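Local coordinates for protein 24-sterol C-methyltransferase (Haloferax volcanii, PDB 6F5Z) that is a putative methyltransferase that binds S-adenosyl-L-homocysteine and forms a complex with the Trm112 methyltransferase activator, at residues 97-102 against 127-132. Sequence-based numbering, arbitrary orientation.
Sequences LPFDDD and ARILKP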
loop_
_atom_site.group_PDB
_atom_site.type_symbol
_atom_site.label_atom_id
_atom_site.label_comp_id
_atom_site.label_asym_id
_atom_site.label_seq_id
_atom_site.Cartn_x
_atom_site.Cartn_y
_atom_site.Cartn_z
ATOM N N LEU B 97 -14.230 18.528 -8.475
ATOM C CA LEU B 97 -14.213 18.442 -7.003
ATOM C C LEU B 97 -14.093 19.825 -6.387
ATOM O O LEU B 97 -13.150 20.559 -6.697
ATOM C CB LEU B 97 -13.118 17.512 -6.493
ATOM C CG LEU B 97 -13.149 16.093 -7.100
ATOM C CD1 LEU B 97 -11.980 15.225 -6.535
ATOM C CD2 LEU B 97 -14.513 15.405 -6.884
ATOM N N PRO B 98 -15.010 20.128 -5.437
ATOM C CA PRO B 98 -15.091 21.477 -4.875
ATOM C C PRO B 98 -14.167 21.677 -3.688
ATOM O O PRO B 98 -14.565 22.232 -2.662
ATOM C CB PRO B 98 -16.579 21.604 -4.518
ATOM C CG PRO B 98 -16.952 20.224 -4.075
ATOM C CD PRO B 98 -16.158 19.302 -4.995
ATOM N N PHE B 99 -12.906 21.249 -3.860
ATOM C CA PHE B 99 -11.871 21.402 -2.846
ATOM C C PHE B 99 -10.669 22.069 -3.426
ATOM O O PHE B 99 -10.329 21.856 -4.611
ATOM C CB PHE B 99 -11.443 20.043 -2.263
ATOM C CG PHE B 99 -12.587 19.279 -1.676
ATOM C CD1 PHE B 99 -12.995 19.505 -0.368
ATOM C CD2 PHE B 99 -13.262 18.322 -2.422
ATOM C CE1 PHE B 99 -14.111 18.846 0.148
ATOM C CE2 PHE B 99 -14.358 17.640 -1.888
ATOM C CZ PHE B 99 -14.785 17.924 -0.621
ATOM N N ASP B 100 -10.006 22.898 -2.601
ATOM C CA ASP B 100 -8.795 23.593 -3.004
ATOM C C ASP B 100 -7.669 22.641 -3.392
ATOM O O ASP B 100 -7.634 21.500 -2.914
ATOM C CB ASP B 100 -8.272 24.413 -1.814
ATOM C CG ASP B 100 -9.061 25.663 -1.525
ATOM O OD1 ASP B 100 -9.859 26.078 -2.393
ATOM O OD2 ASP B 100 -8.853 26.258 -0.444
ATOM N N ASP B 101 -6.708 23.123 -4.190
ATOM C CA ASP B 101 -5.522 22.331 -4.484
ATOM C C ASP B 101 -4.799 21.993 -3.179
ATOM O O ASP B 101 -4.719 22.831 -2.282
ATOM C CB ASP B 101 -4.511 23.115 -5.349
ATOM C CG ASP B 101 -4.946 23.477 -6.748
ATOM O OD1 ASP B 101 -6.141 23.333 -7.052
ATOM O OD2 ASP B 101 -4.093 23.970 -7.523
ATOM N N ASP B 102 -4.230 20.791 -3.087
ATOM C CA ASP B 102 -3.360 20.391 -1.979
ATOM C C ASP B 102 -3.971 20.675 -0.614
ATOM O O ASP B 102 -3.292 21.223 0.267
ATOM C CB ASP B 102 -1.987 21.089 -2.093
ATOM C CG ASP B 102 -1.182 20.894 -3.366
ATOM O OD1 ASP B 102 -1.520 19.993 -4.162
ATOM O OD2 ASP B 102 -0.211 21.634 -3.566
ATOM N N ALA B 127 -5.602 13.913 -7.739
ATOM C CA ALA B 127 -4.200 14.284 -7.575
ATOM C C ALA B 127 -4.092 15.783 -7.241
ATOM O O ALA B 127 -3.227 16.169 -6.465
ATOM C CB ALA B 127 -3.437 13.992 -8.868
ATOM N N ARG B 128 -4.984 16.602 -7.805
ATOM C CA ARG B 128 -4.981 18.045 -7.537
ATOM C C ARG B 128 -5.314 18.351 -6.076
ATOM O O ARG B 128 -4.565 19.097 -5.422
ATOM C CB ARG B 128 -5.990 18.752 -8.460
ATOM C CG ARG B 128 -6.039 20.268 -8.209
ATOM C CD ARG B 128 -7.067 20.959 -9.098
ATOM N NE ARG B 128 -8.447 20.598 -8.781
ATOM C CZ ARG B 128 -9.113 21.025 -7.714
ATOM N NH1 ARG B 128 -8.542 21.871 -6.858
ATOM N NH2 ARG B 128 -10.357 20.622 -7.498
ATOM N N ILE B 129 -6.439 17.785 -5.554
ATOM C CA ILE B 129 -6.839 18.120 -4.178
ATOM C C ILE B 129 -5.944 17.493 -3.089
ATOM O O ILE B 129 -5.862 18.028 -1.982
ATOM C CB ILE B 129 -8.313 17.840 -3.907
ATOM C CG1 ILE B 129 -8.587 16.295 -3.892
ATOM C CG2 ILE B 129 -9.205 18.578 -4.955
ATOM C CD1 ILE B 129 -10.021 15.988 -3.427
ATOM N N LEU B 130 -5.315 16.366 -3.394
ATOM C CA LEU B 130 -4.443 15.743 -2.423
ATOM C C LEU B 130 -3.211 16.575 -2.171
ATOM O O LEU B 130 -2.558 17.008 -3.111
ATOM C CB LEU B 130 -3.992 14.370 -2.953
ATOM C CG LEU B 130 -4.979 13.233 -2.743
ATOM C CD1 LEU B 130 -4.499 11.971 -3.492
ATOM C CD2 LEU B 130 -5.226 12.978 -1.250
ATOM N N LYS B 131 -2.798 16.638 -0.923
ATOM C CA LYS B 131 -1.488 17.185 -0.592
ATOM C C LYS B 131 -0.412 16.227 -1.156
ATOM O O LYS B 131 -0.628 15.008 -1.154
ATOM C CB LYS B 131 -1.340 17.234 0.931
ATOM C CG LYS B 131 -2.237 18.289 1.572
ATOM C CD LYS B 131 -2.198 18.190 3.094
ATOM C CE LYS B 131 -3.020 19.271 3.733
ATOM N NZ LYS B 131 -2.937 19.147 5.217
ATOM N N PRO B 132 0.773 16.715 -1.560
ATOM C CA PRO B 132 1.872 15.790 -1.933
ATOM C C PRO B 132 2.111 14.775 -0.798
ATOM O O PRO B 132 2.178 15.120 0.382
ATOM C CB PRO B 132 3.089 16.731 -2.065
ATOM C CG PRO B 132 2.476 18.032 -2.468
ATOM C CD PRO B 132 1.197 18.128 -1.670
#
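Arg-128 reaches Phe-99 and Asp-101 because its chain starts straight and then bends. CG stands opposite the backbone N (chi1 179°), and the turn comes at chi3 (67°), which swings the guanidinium over to the loop 97-102. Arg-128 NH1 and Arg-128 NH2 both donate to Phe-99 O, at 2.9 Å from NH1 and 3.1 Å from NH2. This carbonyl oxygen lies close to the guanidinium plane, and both donors lie in the carbonyl plane. Arg-128 NH1 also forms a salt bridge with Asp-101 OD1 at 2.8 Å. It meets the carboxylate on its anti side, and the carboxylate and guanidinium planes are 52° apart. Asp-101 OD1 also lies against CG and CD of Arg-128. Three bonds to two partners thus limit how the guanidinium can rotate. Ile-129 CG2 sits over one face of the group, toward its rim. Ile-129 CG2 also touches Phe-99 CB at 3.8 Å. The other branch of Ile-129 puts Ile-129 CD1 against Leu-97 CD1, also at 3.8 Å, where the two side chains cross at about a right angle. The backbones are tied where the helix ends: Asp-102 N donates to Arg-128 O at 2.9 Å, in a nearly straight bond. Farther along, Lys-131 CG packs against Asp-102 O, and Pro-132 CD lies near the Asp-102 carboxylate.

Glu-125 forms a salt bridge with Arg-128 NE within the helix and accepts a bond from Leu-97 N, a further link to the loop. Leu-97 and Phe-99 touch strand 41-45, and Phe-99 meets Phe-66 edge-to-face. The partner UPF0434 family protein chain bonds to the backbone of Pro-98 and Asp-100. In this class I (Rossmann-like) methyltransferase fold, the contact joins the loop leading into strand 104-110 to the C-terminal end of helix 119-129, beside the sheet.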